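Local coordinates for alkyl hydroperoxide reductase/ Thiol specific antioxidant/ Mal allergen (Burkholderia ambifaria, PDB 5ENU), which probably reduces hydrogen peroxide and organic hydroperoxides through a reactive cysteine thiol, as other members of the peroxiredoxin family do, at residues 39-44 / 107-112; 46-51 / 81-86; 53-58 / 127-132; 74-79 / 103-108; 140-145 / 155-160. All coordinates share one frame; numbering follows the deposited sequence. Where two conformers were deposited one is given.

Interaction 1 of 5, residues 39-44 / 107-112; sequences LVLYFY and ALFDVI
Leu41 and Phe43 of strand 38-43 meet Phe109 and Val111 in a purely apolar, buried contact between the central sheet of the thioredoxin-like fold and the end of helix 104-109. Two positions apart on a strand, Leu41 and Phe43 point to the same side of the sheet, and Phe109 reaches out to lie against both. One methyl of Leu41, CD2, sits over a face of the Phe109 ring in a CH-pi contact, 3.9 Å from its centroid and 29° off the ring normal. Its branch gets there because CG stands opposite the backbone N (chi1 -170°). The Phe43 ring also comes over a face of Phe109, its centroid 5.3 Å from that of Phe109 and the planes at 45°, a slanted pairing whose closest atoms are Phe43 CZ and Phe109 CD1 at 3.7 Å. Val111 meets Phe43 with both methyls: CG1 lies over a face near the rim, while CG2 comes to 3.8 Å from CD2 of Phe43. The two phenylalanine rings offer broad apolar surfaces that bury well against each other, and Val111 is a compact apolar partner for the Phe43 ring. Between Phe109 and Val111 the chain leaves the helix at Asp110, whose positive phi belongs to a Schellman motif, and Val111 then points toward the sheet. Strands 71-77 and 120-132 flank strand 38-43, supplying Val76 beside Leu41 and Phe43 and the ring of Phe130 against Phe109, while Val40 and Tyr42 face the other way, onto helix 50-68.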
# COMPACT_ATOMS: atom_id res chain seq x y z
N LEU A 39 4.26 5.33 7.88
CA LEU A 39 4.16 4.66 6.59
C LEU A 39 2.69 4.49 6.22
O LEU A 39 1.93 3.86 6.97
CB LEU A 39 4.86 3.31 6.60
CG LEU A 39 4.62 2.44 5.36
CD1 LEU A 39 5.15 3.15 4.11
CD2 LEU A 39 5.26 1.08 5.51
N VAL A 40 2.30 5.05 5.08
CA VAL A 40 1.03 4.75 4.44
C VAL A 40 1.34 3.68 3.40
O VAL A 40 2.01 3.96 2.40
CB VAL A 40 0.42 5.99 3.79
CG1 VAL A 40 -0.82 5.61 2.96
CG2 VAL A 40 0.09 7.06 4.83
N LEU A 41 0.90 2.45 3.65
CA LEU A 41 1.10 1.34 2.73
C LEU A 41 -0.25 1.10 2.07
O LEU A 41 -1.18 0.64 2.74
CB LEU A 41 1.58 0.12 3.50
CG LEU A 41 2.05 -1.06 2.66
CD1 LEU A 41 3.33 -0.67 1.89
CD2 LEU A 41 2.29 -2.30 3.54
N TYR A 42 -0.38 1.44 0.80
CA TYR A 42 -1.68 1.35 0.13
C TYR A 42 -1.64 0.26 -0.94
O TYR A 42 -0.75 0.28 -1.81
CB TYR A 42 -2.20 2.70 -0.41
CG TYR A 42 -1.71 3.20 -1.76
CD1 TYR A 42 -0.57 4.01 -1.88
CD2 TYR A 42 -2.42 2.90 -2.92
CE1 TYR A 42 -0.14 4.49 -3.11
CE2 TYR A 42 -2.00 3.38 -4.17
CZ TYR A 42 -0.85 4.15 -4.25
OH TYR A 42 -0.40 4.66 -5.47
N PHE A 43 -2.58 -0.68 -0.84
CA PHE A 43 -2.71 -1.77 -1.81
C PHE A 43 -3.76 -1.40 -2.83
O PHE A 43 -4.86 -0.92 -2.47
CB PHE A 43 -3.15 -3.06 -1.11
CG PHE A 43 -2.10 -3.68 -0.23
CD1 PHE A 43 -1.81 -3.16 1.01
CD2 PHE A 43 -1.40 -4.81 -0.66
CE1 PHE A 43 -0.84 -3.74 1.82
CE2 PHE A 43 -0.41 -5.41 0.14
CZ PHE A 43 -0.14 -4.86 1.38
N TYR A 44 -3.42 -1.56 -4.11
CA TYR A 44 -4.35 -1.24 -5.19
C TYR A 44 -4.39 -2.40 -6.18
O TYR A 44 -3.38 -3.09 -6.37
CB TYR A 44 -3.95 0.08 -5.90
CG TYR A 44 -2.57 0.06 -6.55
CD1 TYR A 44 -1.42 0.32 -5.80
CD2 TYR A 44 -2.43 -0.22 -7.91
CE1 TYR A 44 -0.16 0.32 -6.41
CE2 TYR A 44 -1.18 -0.21 -8.52
CZ TYR A 44 -0.05 0.05 -7.77
OH TYR A 44 1.19 0.04 -8.36
N ALA A 107 -0.60 -11.49 1.38
CA ALA A 107 -0.94 -12.50 2.37
C ALA A 107 -0.80 -11.93 3.78
O ALA A 107 -1.68 -12.13 4.62
CB ALA A 107 -0.02 -13.70 2.18
N LEU A 108 0.30 -11.22 4.05
CA LEU A 108 0.55 -10.67 5.37
C LEU A 108 -0.55 -9.69 5.78
O LEU A 108 -1.01 -9.69 6.93
CB LEU A 108 1.92 -9.99 5.39
CG LEU A 108 2.31 -9.25 6.68
CD1 LEU A 108 2.25 -10.19 7.87
CD2 LEU A 108 3.70 -8.62 6.50
N PHE A 109 -1.00 -8.84 4.86
CA PHE A 109 -2.02 -7.83 5.13
C PHE A 109 -3.43 -8.33 4.85
O PHE A 109 -4.39 -7.61 5.11
CB PHE A 109 -1.71 -6.54 4.38
CG PHE A 109 -0.58 -5.77 5.00
CD1 PHE A 109 0.75 -6.12 4.75
CD2 PHE A 109 -0.85 -4.70 5.87
CE1 PHE A 109 1.79 -5.42 5.36
CE2 PHE A 109 0.19 -4.00 6.48
CZ PHE A 109 1.51 -4.36 6.23
N ASP A 110 -3.55 -9.56 4.35
CA ASP A 110 -4.84 -10.25 4.20
C ASP A 110 -5.79 -9.49 3.26
O ASP A 110 -6.97 -9.29 3.55
CB ASP A 110 -5.48 -10.57 5.55
CG ASP A 110 -6.55 -11.62 5.44
OD1 ASP A 110 -6.49 -12.47 4.52
OD2 ASP A 110 -7.47 -11.59 6.28
N VAL A 111 -5.26 -9.09 2.10
CA VAL A 111 -6.05 -8.31 1.13
C VAL A 111 -6.52 -9.13 -0.06
O VAL A 111 -7.20 -8.58 -0.94
CB VAL A 111 -5.30 -7.05 0.64
CG1 VAL A 111 -4.95 -6.13 1.80
CG2 VAL A 111 -4.05 -7.43 -0.17
N ILE A 112 -6.19 -10.42 -0.15
CA ILE A 112 -6.63 -11.21 -1.29
C ILE A 112 -8.12 -11.47 -1.18
O ILE A 112 -8.64 -11.80 -0.10
CB ILE A 112 -5.83 -12.53 -1.39
CG1 ILE A 112 -4.34 -12.27 -1.62
CG2 ILE A 112 -6.44 -13.49 -2.45
CD1 ILE A 112 -4.00 -11.60 -2.96

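Interaction 2 of 5, residues 46-51 / 81-86; sequences KDNTPG and LRSHDN
Asp47 OD2 is gripped by two donors from helix 81-91, Ser83 OG and His84 ND1, each 2.7 Å away. The imidazole N-H arrives on the syn lone pair with an N-H...O angle of 157°, and the oxygen lies almost in the ring plane. The Ser83 hydroxyl takes the anti lone pair, so the two donors use both lone pairs of this one oxygen and limit how the carboxylate can turn. A chi1 of 178° swings that hydroxyl out to the aspartate. Alongside, the link runs through water: one molecule accepts from Asn48 ND2 at 2.8 Å and donates to Ser83 O, and a second accepts weakly from Asn48 ND2 and donates to Ser83 OG. Asn48 OD1 is held by Lys90. Asp47 and Asn48 are the middle residues of a type II turn from Lys46 to Thr49, which leads into helix 50-68, and Thr49 OG1 closes back on Lys46 O at 3.0 Å. The carboxylate's other oxygen bonds to Tyr44 OH just beyond strand 38-43, and His84 NE2 bonds to Ile98 O of strand 97-99, so the contact ties the starts of helices 50-68 and 81-91 to the end of strand 38-43 and to strand 97-99.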
# COMPACT_ATOMS: atom_id res chain seq x y z
N LYS A 46 -4.50 -2.97 -9.57
CA LYS A 46 -3.79 -3.19 -10.84
C LYS A 46 -3.26 -1.90 -11.43
O LYS A 46 -4.01 -0.93 -11.60
CB LYS A 46 -4.72 -3.85 -11.88
N ASP A 47 -1.98 -1.90 -11.81
CA ASP A 47 -1.42 -0.79 -12.57
C ASP A 47 -2.28 -0.51 -13.79
O ASP A 47 -2.79 -1.42 -14.45
CB ASP A 47 -0.01 -1.14 -13.07
CG ASP A 47 1.05 -1.19 -11.98
OD1 ASP A 47 0.75 -0.85 -10.81
OD2 ASP A 47 2.21 -1.56 -12.29
N ASN A 48 -2.46 0.78 -14.09
CA ASN A 48 -3.04 1.30 -15.33
C ASN A 48 -4.56 1.23 -15.40
O ASN A 48 -5.12 1.52 -16.46
CB ASN A 48 -2.41 0.72 -16.60
CG ASN A 48 -0.93 0.96 -16.65
OD1 ASN A 48 -0.50 2.11 -16.65
ND2 ASN A 48 -0.15 -0.11 -16.60
N THR A 49 -5.23 0.89 -14.32
CA THR A 49 -6.68 0.93 -14.35
C THR A 49 -7.16 2.29 -13.86
O THR A 49 -6.40 3.03 -13.21
CB THR A 49 -7.26 -0.18 -13.47
OG1 THR A 49 -6.81 -0.01 -12.13
CG2 THR A 49 -6.82 -1.55 -13.96
N PRO A 50 -8.42 2.66 -14.15
CA PRO A 50 -8.88 4.02 -13.78
C PRO A 50 -8.79 4.34 -12.30
O PRO A 50 -8.26 5.40 -11.93
CB PRO A 50 -10.32 4.06 -14.32
CG PRO A 50 -10.32 3.07 -15.45
CD PRO A 50 -9.39 1.97 -15.01
N GLY A 51 -9.30 3.46 -11.44
CA GLY A 51 -9.32 3.76 -10.01
C GLY A 51 -7.92 3.80 -9.42
O GLY A 51 -7.61 4.67 -8.59
N LEU A 81 7.83 -5.39 -11.69
CA LEU A 81 8.64 -4.18 -11.59
C LEU A 81 8.62 -3.38 -12.89
O LEU A 81 8.57 -2.14 -12.85
CB LEU A 81 10.08 -4.54 -11.21
CG LEU A 81 10.25 -4.93 -9.74
CD1 LEU A 81 11.68 -5.48 -9.52
CD2 LEU A 81 9.96 -3.74 -8.81
N ARG A 82 8.66 -4.06 -14.03
CA ARG A 82 8.58 -3.36 -15.31
C ARG A 82 7.29 -2.55 -15.41
O ARG A 82 7.29 -1.37 -15.80
CB ARG A 82 8.67 -4.36 -16.47
CG ARG A 82 8.44 -3.74 -17.87
CD ARG A 82 8.58 -4.81 -18.96
NE ARG A 82 7.41 -5.70 -19.02
CZ ARG A 82 7.38 -6.85 -19.69
NH1 ARG A 82 8.46 -7.27 -20.35
NH2 ARG A 82 6.28 -7.60 -19.70
N SER A 83 6.16 -3.18 -15.08
CA SER A 83 4.90 -2.46 -15.10
C SER A 83 4.95 -1.28 -14.14
O SER A 83 4.51 -0.17 -14.48
CB SER A 83 3.78 -3.41 -14.70
OG SER A 83 2.52 -2.76 -14.66
N HIS A 84 5.48 -1.50 -12.94
CA HIS A 84 5.56 -0.42 -11.96
C HIS A 84 6.43 0.73 -12.46
O HIS A 84 6.10 1.90 -12.25
CB HIS A 84 6.14 -0.94 -10.65
CG HIS A 84 5.16 -1.64 -9.77
ND1 HIS A 84 3.83 -1.81 -10.09
CD2 HIS A 84 5.31 -2.17 -8.53
CE1 HIS A 84 3.21 -2.41 -9.09
NE2 HIS A 84 4.09 -2.66 -8.14
N ASP A 85 7.58 0.42 -13.09
CA ASP A 85 8.41 1.50 -13.61
C ASP A 85 7.64 2.35 -14.62
O ASP A 85 7.74 3.58 -14.61
CB ASP A 85 9.66 0.92 -14.29
CG ASP A 85 10.71 0.44 -13.30
OD1 ASP A 85 10.69 0.84 -12.12
OD2 ASP A 85 11.58 -0.35 -13.73
N ASN A 86 6.90 1.69 -15.50
CA ASN A 86 6.11 2.40 -16.51
C ASN A 86 5.01 3.22 -15.86
O ASN A 86 4.80 4.38 -16.21
CB ASN A 86 5.53 1.39 -17.50
CG ASN A 86 6.54 0.98 -18.55
OD1 ASN A 86 7.15 1.83 -19.19
ND2 ASN A 86 6.73 -0.33 -18.72
O HOH W 1 2.66 -0.10 -16.65
O HOH W 2 0.58 -2.60 -16.73

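Interaction 3 of 5, residues 53-58 / 127-132; sequences TTEGLQ and RSTFLI
Glu55 of helix 50-68 reaches across to Arg127 and Thr129 at the start of the last part of strand 120-132, a helix-on-sheet contact of the thioredoxin-like fold. In the turn before it, Thr53 and Thr54 spend their hydroxyls on carbonyls four residues back, at Thr49 and Pro50, which suits side chains on the flank of a helix. Glu55 then extends toward the strand: a chi1 near 180° (-171°) and a stretched chain beyond CG carry the carboxylate into buried surroundings where a charge needs a partner. Arg127 provides it. NH2 gives a salt bridge to OE1 of Glu55 at 2.9 Å, with an N-H...O angle of 154°; OE1 lies close to the guanidinium plane and is approached nearly head-on, while the two flat groups stand 63° apart. Only one end of the guanidinium is joined to the carboxylate, so the two groups are not paired fork to fork. A kink at chi3 turns the arginine head along the glutamate. Peroxiredoxins commonly carry an arginine beside the first turn of the active-site helix, and the placing of Arg127 is consistent with that position. Thr129 OG1, also bonded to His150, lies 4.0 Å from Glu55 OE2, and a water stands in that gap, 2.6 Å from Glu55 OE2 and 2.8 Å from Thr129 OG1.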
# COMPACT_ATOMS: atom_id res chain seq x y z
N THR A 53 -5.18 4.52 -11.04
CA THR A 53 -4.53 5.73 -11.54
C THR A 53 -4.96 6.94 -10.72
O THR A 53 -4.13 7.73 -10.27
CB THR A 53 -4.87 5.89 -13.03
OG1 THR A 53 -4.34 4.78 -13.75
CG2 THR A 53 -4.29 7.20 -13.58
N THR A 54 -6.27 7.09 -10.49
CA THR A 54 -6.74 8.22 -9.68
C THR A 54 -6.14 8.17 -8.28
O THR A 54 -5.68 9.20 -7.76
CB THR A 54 -8.27 8.22 -9.61
OG1 THR A 54 -8.81 8.33 -10.94
CG2 THR A 54 -8.78 9.39 -8.76
N GLU A 55 -6.14 6.99 -7.65
CA GLU A 55 -5.58 6.88 -6.31
C GLU A 55 -4.11 7.32 -6.28
O GLU A 55 -3.69 8.09 -5.41
CB GLU A 55 -5.75 5.46 -5.77
CG GLU A 55 -5.37 5.35 -4.30
CD GLU A 55 -5.63 3.99 -3.67
OE1 GLU A 55 -5.80 3.00 -4.41
OE2 GLU A 55 -5.65 3.94 -2.40
N GLY A 56 -3.32 6.82 -7.22
CA GLY A 56 -1.91 7.22 -7.29
C GLY A 56 -1.74 8.71 -7.50
O GLY A 56 -0.92 9.35 -6.82
N LEU A 57 -2.52 9.31 -8.41
CA LEU A 57 -2.44 10.74 -8.67
C LEU A 57 -2.86 11.57 -7.46
O LEU A 57 -2.29 12.64 -7.22
CB LEU A 57 -3.29 11.11 -9.89
CG LEU A 57 -2.69 10.64 -11.23
CD1 LEU A 57 -3.66 10.94 -12.35
CD2 LEU A 57 -1.35 11.30 -11.50
N GLN A 58 -3.83 11.07 -6.68
CA GLN A 58 -4.27 11.84 -5.52
C GLN A 58 -3.25 11.77 -4.38
O GLN A 58 -2.99 12.77 -3.71
CB GLN A 58 -5.69 11.42 -5.11
CG GLN A 58 -6.72 11.95 -6.13
CD GLN A 58 -8.16 11.59 -5.83
OE1 GLN A 58 -8.45 10.59 -5.20
NE2 GLN A 58 -9.08 12.41 -6.33
N ARG A 127 -8.88 -3.31 -2.63
CA ARG A 127 -8.23 -2.01 -2.39
C ARG A 127 -8.29 -1.66 -0.91
O ARG A 127 -9.37 -1.54 -0.34
CB ARG A 127 -8.93 -0.91 -3.21
CG ARG A 127 -8.15 0.41 -3.24
CD ARG A 127 -8.93 1.54 -3.94
NE ARG A 127 -9.42 1.14 -5.26
CZ ARG A 127 -8.66 1.12 -6.36
NH1 ARG A 127 -9.18 0.68 -7.50
NH2 ARG A 127 -7.39 1.52 -6.33
N SER A 128 -7.12 -1.50 -0.29
CA SER A 128 -7.01 -1.37 1.15
C SER A 128 -5.77 -0.55 1.47
O SER A 128 -4.77 -0.62 0.74
CB SER A 128 -6.86 -2.74 1.84
OG SER A 128 -7.91 -3.62 1.48
N THR A 129 -5.82 0.17 2.59
CA THR A 129 -4.71 1.02 3.03
C THR A 129 -4.44 0.79 4.50
O THR A 129 -5.36 0.51 5.27
CB THR A 129 -5.02 2.48 2.74
OG1 THR A 129 -5.29 2.61 1.35
CG2 THR A 129 -3.88 3.42 3.16
N PHE A 130 -3.17 0.92 4.87
CA PHE A 130 -2.71 0.68 6.23
C PHE A 130 -1.80 1.82 6.67
O PHE A 130 -0.90 2.21 5.92
CB PHE A 130 -1.96 -0.65 6.27
CG PHE A 130 -2.83 -1.80 5.84
CD1 PHE A 130 -3.65 -2.44 6.77
CD2 PHE A 130 -2.91 -2.18 4.50
CE1 PHE A 130 -4.50 -3.48 6.37
CE2 PHE A 130 -3.77 -3.21 4.11
CZ PHE A 130 -4.55 -3.85 5.05
N LEU A 131 -2.09 2.38 7.82
CA LEU A 131 -1.28 3.44 8.41
C LEU A 131 -0.49 2.83 9.56
O LEU A 131 -1.07 2.38 10.56
CB LEU A 131 -2.15 4.60 8.90
CG LEU A 131 -1.44 5.68 9.71
CD1 LEU A 131 -0.25 6.23 8.93
CD2 LEU A 131 -2.41 6.80 10.06
N ILE A 132 0.83 2.80 9.39
CA ILE A 132 1.76 2.22 10.35
C ILE A 132 2.56 3.38 10.92
O ILE A 132 3.04 4.24 10.17
CB ILE A 132 2.67 1.19 9.64
CG1 ILE A 132 1.83 0.05 9.04
CG2 ILE A 132 3.75 0.68 10.59
CD1 ILE A 132 2.56 -0.76 8.00
O HOH W 3 -5.62 1.61 -1.25

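Interaction 4 of 5, residues 74-79 / 103-108; sequences IGVSRD and EALCAL
Glu103, at the N-cap position of helix 104-109, forms a salt bridge with Arg78, which follows strand 71-77. Its side chain runs extended past CG and brings OE2 to 2.8 Å from Arg78 NH1, with an N-H...O angle of 156°. The oxygen lies in the guanidinium plane, whereas NH1 approaches the carboxylate on its anti side and 28° out of its plane. Arg78 folds over at its third torsion, and its CD rests 3.6 Å from Glu103 CG, so the alkyl stems pack together beside the charged ends. Both ends have further partners in Arg123: its NE makes a salt bridge to Glu103 OE1, and its backbone O takes Arg78 NH2. A long, charged pair suits this partly exposed corner. Next along the helix, Leu105 turns to the sheet, its CD2 4.3 Å from Val76 CG2; this loose touch is doubtful, since the leucine has two conformers. Cys106 follows, with SG standing opposite its carbonyl carbon (chi1 -72°) and packing 3.9 Å from Arg78 CG. A small, weakly polar thiol fits well against that aliphatic stem. Asp100 takes the backbone amides of Leu105 and Cys106, which holds the first turn of the helix. Apolar groups toward the strand, with an ion pair at its outer end, dock a short helix on one face of the central sheet of a thioredoxin-like fold.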
# COMPACT_ATOMS: atom_id res chain seq x y z
N ILE A 74 3.89 4.29 0.19
CA ILE A 74 4.32 3.19 -0.67
C ILE A 74 3.07 2.50 -1.22
O ILE A 74 2.21 2.07 -0.45
CB ILE A 74 5.23 2.17 0.04
CG1 ILE A 74 6.49 2.83 0.60
CG2 ILE A 74 5.59 1.00 -0.90
CD1 ILE A 74 7.37 1.89 1.42
N GLY A 75 2.96 2.41 -2.56
CA GLY A 75 1.89 1.66 -3.19
C GLY A 75 2.31 0.21 -3.43
O GLY A 75 3.48 -0.08 -3.62
N VAL A 76 1.34 -0.71 -3.33
CA VAL A 76 1.60 -2.14 -3.51
C VAL A 76 0.57 -2.72 -4.47
O VAL A 76 -0.64 -2.57 -4.24
CB VAL A 76 1.52 -2.94 -2.19
CG1 VAL A 76 1.99 -4.37 -2.42
CG2 VAL A 76 2.33 -2.25 -1.09
N SER A 77 1.03 -3.41 -5.51
CA SER A 77 0.19 -4.32 -6.27
C SER A 77 1.04 -5.52 -6.64
O SER A 77 2.26 -5.54 -6.40
CB SER A 77 -0.43 -3.68 -7.52
OG SER A 77 0.52 -3.66 -8.58
N ARG A 78 0.42 -6.51 -7.27
CA ARG A 78 1.16 -7.71 -7.69
C ARG A 78 1.80 -7.56 -9.07
O ARG A 78 2.45 -8.51 -9.53
CB ARG A 78 0.25 -8.95 -7.62
CG ARG A 78 -0.33 -9.20 -6.22
CD ARG A 78 -1.47 -10.22 -6.24
NE ARG A 78 -2.61 -9.75 -7.04
CZ ARG A 78 -3.61 -10.53 -7.41
NH1 ARG A 78 -3.64 -11.80 -7.03
NH2 ARG A 78 -4.61 -10.01 -8.12
N ASP A 79 1.65 -6.41 -9.72
CA ASP A 79 2.25 -6.19 -11.03
C ASP A 79 3.77 -6.28 -10.96
O ASP A 79 4.38 -6.10 -9.91
CB ASP A 79 1.84 -4.81 -11.59
CG ASP A 79 0.36 -4.73 -11.85
OD1 ASP A 79 -0.08 -5.35 -12.85
OD2 ASP A 79 -0.38 -4.12 -11.05
N GLU A 103 3.02 -12.37 -3.73
CA GLU A 103 1.90 -12.23 -2.79
C GLU A 103 2.31 -12.25 -1.32
O GLU A 103 1.44 -12.38 -0.46
CB GLU A 103 0.76 -13.22 -3.04
CG GLU A 103 -0.14 -12.78 -4.15
CD GLU A 103 -1.38 -13.64 -4.34
OE1 GLU A 103 -1.71 -14.47 -3.46
OE2 GLU A 103 -2.04 -13.48 -5.39
N ALA A 104 3.60 -12.12 -1.00
CA ALA A 104 4.01 -12.11 0.41
C ALA A 104 3.29 -11.01 1.20
O ALA A 104 2.76 -11.26 2.29
CB ALA A 104 5.53 -11.96 0.54
N LEU A 105 3.27 -9.78 0.68
CA LEU A 105 2.63 -8.71 1.44
C LEU A 105 1.11 -8.82 1.39
O LEU A 105 0.43 -8.51 2.37
CB LEU A 105 3.07 -7.33 0.93
CG LEU A 105 4.39 -6.75 1.44
CD1 LEU A 105 5.58 -7.58 0.96
CD2 LEU A 105 4.51 -5.30 1.00
N CYS A 106 0.56 -9.26 0.25
CA CYS A 106 -0.90 -9.40 0.17
C CYS A 106 -1.39 -10.43 1.17
O CYS A 106 -2.46 -10.26 1.78
CB CYS A 106 -1.32 -9.80 -1.24
SG CYS A 106 -1.20 -8.52 -2.50
N ALA A 107 -0.60 -11.49 1.38
CA ALA A 107 -0.94 -12.50 2.37
C ALA A 107 -0.80 -11.93 3.78
O ALA A 107 -1.68 -12.13 4.62
CB ALA A 107 -0.02 -13.70 2.18
N LEU A 108 0.30 -11.22 4.05
CA LEU A 108 0.55 -10.67 5.37
C LEU A 108 -0.55 -9.69 5.78
O LEU A 108 -1.01 -9.69 6.93
CB LEU A 108 1.92 -9.99 5.39
CG LEU A 108 2.31 -9.25 6.68
CD1 LEU A 108 2.25 -10.19 7.87
CD2 LEU A 108 3.70 -8.62 6.50

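Interaction 5 of 5, residues 140-145 / 155-160; sequences QAWRGI and LSAVQA
Strand 138-143 and helix 150-160 approach most closely where the CA atoms of Gln140 and Ala157 stand 8.3 Å apart, close enough for a small residue on the helix to be met by long ones on the strand. This is the final strand and the C-terminal helix of the thioredoxin-like fold, and the chain leaves the strand through Gly144, whose positive phi (63°) a glycine adopts easily. Gln140 and Trp142 point to the same side of the strand, as alternate residues do, and both converge on the methyl of Ala157. Trp142 presents the edge of its indole: Ala157 CB lies in the ring plane, 3.8 Å from CZ2 and 3.9 Å from CH2. Alanine suits the spot because its single methyl lets the broad ring come close to the helix. Trp142 is held besides by an edge-to-face meeting with the ring of His150, and Val154 of the same helix packs against it, while Leu131 of strand 120-132 touches it from the sheet. Gln140 comes in beside the indole. With chi1 at -175° and the rest of the chain extended, its amide is laid over the indole, so that the polar head partly shelters the ring. Gln140 NE2 ends 3.1 Å above the plane of the Trp142 ring, toward its rim, and Gln140 OE1 lies 3.5 Å from Ala157 CB.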
# COMPACT_ATOMS: atom_id res chain seq x y z
N GLN A 140 -4.19 2.06 11.85
CA GLN A 140 -5.50 2.13 11.23
C GLN A 140 -5.47 1.34 9.93
O GLN A 140 -4.45 1.32 9.22
CB GLN A 140 -5.89 3.59 10.97
CG GLN A 140 -7.29 3.75 10.44
CD GLN A 140 -7.82 5.16 10.59
OE1 GLN A 140 -7.12 6.08 11.09
NE2 GLN A 140 -9.06 5.37 10.15
N ALA A 141 -6.59 0.68 9.63
CA ALA A 141 -6.79 -0.04 8.38
C ALA A 141 -8.05 0.48 7.72
O ALA A 141 -9.03 0.82 8.40
CB ALA A 141 -6.95 -1.54 8.63
N TRP A 142 -8.02 0.54 6.39
CA TRP A 142 -9.20 0.85 5.59
C TRP A 142 -9.31 -0.27 4.56
O TRP A 142 -8.45 -0.35 3.68
CB TRP A 142 -8.99 2.16 4.84
CG TRP A 142 -8.87 3.44 5.64
CD1 TRP A 142 -9.84 4.37 5.83
CD2 TRP A 142 -7.67 3.97 6.24
NE1 TRP A 142 -9.33 5.44 6.54
CE2 TRP A 142 -8.00 5.22 6.80
CE3 TRP A 142 -6.34 3.51 6.36
CZ2 TRP A 142 -7.07 6.03 7.49
CZ3 TRP A 142 -5.41 4.31 7.04
CH2 TRP A 142 -5.78 5.56 7.60
N ARG A 143 -10.31 -1.13 4.67
CA ARG A 143 -10.38 -2.30 3.78
C ARG A 143 -11.52 -2.16 2.77
O ARG A 143 -12.64 -1.77 3.13
CB ARG A 143 -10.53 -3.59 4.58
CG ARG A 143 -9.31 -3.87 5.46
CD ARG A 143 -9.43 -5.24 6.15
NE ARG A 143 -8.26 -5.62 6.95
CZ ARG A 143 -7.19 -6.26 6.47
NH1 ARG A 143 -7.12 -6.59 5.18
NH2 ARG A 143 -6.16 -6.55 7.27
N GLY A 144 -11.22 -2.46 1.51
CA GLY A 144 -12.28 -2.41 0.51
C GLY A 144 -12.85 -1.02 0.34
O GLY A 144 -14.06 -0.85 0.14
N ILE A 145 -12.02 0.01 0.44
CA ILE A 145 -12.54 1.36 0.34
C ILE A 145 -12.67 1.79 -1.12
O ILE A 145 -12.01 1.27 -2.02
CB ILE A 145 -11.73 2.37 1.18
CG1 ILE A 145 -10.22 2.11 1.12
CG2 ILE A 145 -12.23 2.34 2.66
CD1 ILE A 145 -9.57 2.27 -0.25
N LEU A 155 -4.69 11.30 4.92
CA LEU A 155 -3.87 12.44 5.34
C LEU A 155 -4.33 12.95 6.70
O LEU A 155 -3.50 13.24 7.57
CB LEU A 155 -3.91 13.56 4.31
CG LEU A 155 -3.10 14.82 4.68
CD1 LEU A 155 -1.61 14.54 4.91
CD2 LEU A 155 -3.30 15.92 3.64
N SER A 156 -5.64 13.08 6.91
CA SER A 156 -6.14 13.50 8.21
C SER A 156 -5.65 12.56 9.31
O SER A 156 -5.20 13.01 10.36
CB SER A 156 -7.67 13.56 8.20
OG SER A 156 -8.14 14.54 7.29
N ALA A 157 -5.70 11.25 9.06
CA ALA A 157 -5.26 10.30 10.07
C ALA A 157 -3.76 10.44 10.34
O ALA A 157 -3.34 10.43 11.51
CB ALA A 157 -5.61 8.88 9.61
N VAL A 158 -2.95 10.61 9.29
CA VAL A 158 -1.52 10.83 9.45
C VAL A 158 -1.26 12.06 10.31
O VAL A 158 -0.42 12.05 11.22
CB VAL A 158 -0.85 10.95 8.07
CG1 VAL A 158 0.54 11.60 8.17
CG2 VAL A 158 -0.74 9.57 7.38
N GLN A 159 -1.99 13.15 10.04
CA GLN A 159 -1.74 14.40 10.75
C GLN A 159 -2.14 14.31 12.22
O GLN A 159 -1.58 15.01 13.06
CB GLN A 159 -2.47 15.54 10.06
CG GLN A 159 -1.85 15.91 8.71
CD GLN A 159 -2.71 16.84 7.90
OE1 GLN A 159 -3.92 16.84 8.01
NE2 GLN A 159 -2.07 17.64 7.06
N ALA A 160 -3.12 13.48 12.54
CA ALA A 160 -3.62 13.38 13.91
C ALA A 160 -2.86 12.38 14.77
O ALA A 160 -3.14 12.31 15.97
CB ALA A 160 -5.10 12.97 13.90

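From the N terminus, strand 38-43 opens interaction 1, which closes at the end of helix 104-109. Within that span interaction 2 joins the start of helix 50-68 to helix 81-91. Interaction 3 begins on helix 50-68, crosses both of these and closes on strand 120-132, the antiparallel neighbour of strand 38-43. Interaction 4 starts on strand 71-77, crosses interaction 2, lies wholly within interaction 3 and finishes on the same helix as interaction 1. Interaction 5 follows in series, linking strand 138-143 to the C-terminal helix. Interactions 1 and 4 thus dock helix 104-109 on two parallel strands, and interactions 3 and 5 secure helices 50-68 and 150-160.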